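Local atomic coordinates of hypothetical protein AGR_L_1239 (Agrobacterium tumefaciens str. C58, PDB entry 1VQS), a protein that is of unknown function but belongs to the NIPSNAP family and adopts a ferredoxin-like fold, assembling with further copies of itself. Residues B[90-93]-B[94-97]. Sequence-based numbering, arbitrary orientation.
Sequences SFLP and KIRD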
loop_
_atom_site.group_PDB
_atom_site.type_symbol
_atom_site.label_atom_id
_atom_site.label_comp_id
_atom_site.label_asym_id
_atom_site.label_seq_id
_atom_site.Cartn_x
_atom_site.Cartn_y
_atom_site.Cartn_z
ATOM N N SER B 90 -29.506 -9.661 -12.076
ATOM C CA SER B 90 -29.244 -10.419 -13.322
ATOM C C SER B 90 -28.187 -9.728 -14.184
ATOM O O SER B 90 -27.606 -10.362 -15.075
ATOM C CB SER B 90 -30.502 -10.709 -14.115
ATOM O OG SER B 90 -31.193 -9.540 -14.450
ATOM N N PHE B 91 -27.984 -8.431 -13.958
ATOM C CA PHE B 91 -26.908 -7.724 -14.647
ATOM C C PHE B 91 -25.545 -7.948 -14.009
ATOM O O PHE B 91 -24.537 -8.144 -14.721
ATOM C CB PHE B 91 -27.178 -6.190 -14.690
ATOM C CG PHE B 91 -25.975 -5.408 -15.144
ATOM C CD1 PHE B 91 -25.618 -5.416 -16.489
ATOM C CD2 PHE B 91 -25.158 -4.752 -14.238
ATOM C CE1 PHE B 91 -24.453 -4.760 -16.914
ATOM C CE2 PHE B 91 -24.012 -4.087 -14.674
ATOM C CZ PHE B 91 -23.668 -4.116 -16.014
ATOM N N LEU B 92 -25.490 -7.922 -12.680
ATOM C CA LEU B 92 -24.222 -8.028 -11.956
ATOM C C LEU B 92 -23.248 -9.142 -12.417
ATOM O O LEU B 92 -22.038 -8.896 -12.427
ATOM C CB LEU B 92 -24.435 -8.103 -10.442
ATOM C CG LEU B 92 -24.823 -6.805 -9.719
ATOM C CD1 LEU B 92 -25.122 -7.120 -8.255
ATOM C CD2 LEU B 92 -23.724 -5.764 -9.845
ATOM N N PRO B 93 -23.741 -10.346 -12.762
ATOM C CA PRO B 93 -22.787 -11.378 -13.201
ATOM C C PRO B 93 -21.930 -10.948 -14.377
ATOM O O PRO B 93 -20.842 -11.511 -14.589
ATOM C CB PRO B 93 -23.691 -12.557 -13.601
ATOM C CG PRO B 93 -24.917 -12.366 -12.745
ATOM C CD PRO B 93 -25.121 -10.874 -12.693
ATOM N N LYS B 94 -22.400 -9.973 -15.147
ATOM C CA LYS B 94 -21.690 -9.533 -16.348
ATOM C C LYS B 94 -20.504 -8.610 -16.029
ATOM O O LYS B 94 -19.653 -8.372 -16.908
ATOM C CB LYS B 94 -22.645 -8.819 -17.308
ATOM C CG LYS B 94 -23.883 -9.628 -17.659
ATOM C CD LYS B 94 -24.889 -8.785 -18.384
ATOM C CE LYS B 94 -26.184 -9.535 -18.551
ATOM N NZ LYS B 94 -26.200 -10.216 -19.851
ATOM N N ILE B 95 -20.462 -8.068 -14.806
ATOM C CA ILE B 95 -19.307 -7.296 -14.398
ATOM C C ILE B 95 -18.605 -7.784 -13.138
ATOM O O ILE B 95 -17.490 -7.381 -12.863
ATOM C CB ILE B 95 -19.629 -5.790 -14.218
ATOM C CG1 ILE B 95 -20.687 -5.535 -13.127
ATOM C CG2 ILE B 95 -20.059 -5.211 -15.535
ATOM C CD1 ILE B 95 -20.809 -4.087 -12.728
ATOM N N ARG B 96 -19.218 -8.647 -12.343
ATOM C CA ARG B 96 -18.625 -8.894 -11.040
ATOM C C ARG B 96 -17.317 -9.683 -11.083
ATOM O O ARG B 96 -16.558 -9.667 -10.087
ATOM C CB ARG B 96 -19.618 -9.538 -10.102
ATOM C CG ARG B 96 -19.979 -10.880 -10.473
ATOM C CD ARG B 96 -20.808 -11.529 -9.368
ATOM N NE ARG B 96 -21.360 -12.784 -9.831
ATOM C CZ ARG B 96 -22.545 -13.262 -9.454
ATOM N NH1 ARG B 96 -23.280 -12.574 -8.603
ATOM N NH2 ARG B 96 -22.977 -14.417 -9.937
ATOM N N ASP B 97 -17.052 -10.386 -12.188
ATOM C CA ASP B 97 -15.759 -11.057 -12.396
ATOM C C ASP B 97 -14.789 -10.204 -13.192
ATOM O O ASP B 97 -13.590 -10.523 -13.248
ATOM C CB ASP B 97 -15.938 -12.425 -13.048
ATOM C CG ASP B 97 -16.849 -13.333 -12.263
ATOM O OD1 ASP B 97 -16.959 -13.180 -11.027
ATOM O OD2 ASP B 97 -17.502 -14.198 -12.905
HETATM O O HOH W 1 -18.244 -10.560 -14.775
HETATM O O HOH W 2 -20.196 -13.760 -13.080
#
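F91 and I95 meet on the buried side of a turn with helical backbone angles that lies between helix 86-89 and strand 99-109 in this ferredoxin-like fold. The isoleucine lies obliquely against the far end of the phenyl ring, with CD1 3.7 Å from F91 CE2 and the CG2 branch near CZ. This fork is set by chi1 of 61°, which places I95 CG1 between backbone N and carbonyl carbon. A chi1 of 169° swings the F91 ring away from its backbone N and forward along the turn to meet both branches. W88 meets the same ring, while Y30 and V33 of helix 27-46 pack on I95, so the turn is seated on that helix.

K94 crosses the phenyl at about a right angle: its CD passes 3.9 Å from F91 CD1, and the chain then bends at chi4, where NZ forms a salt bridge with E37. The backbone supplies the turn's hydrogen bonds. K94 N donates to F91 O over three residues; L92 O takes two donors, I95 N from above its carbonyl plane and R96 N, which lies nearly on the extended C=O line at 2.8 Å, though its N-H...O angle is bent to 139°.

On the exposed side R96 folds back over P93, the proline CG lying 4.0 Å from R96 NH2 over one face of the guanidinium, toward its rim. R96 O accepts a hydrogen bond from N24 ND2 of the second subunit, and D97 OD1 forms a salt bridge with K23 NZ of that subunit, so the end of the turn belongs to a subunit interface. P93 O is linked to D97 through two waters: one accepts from D97 N, the other donates to D97 OD2 at 2.7 Å.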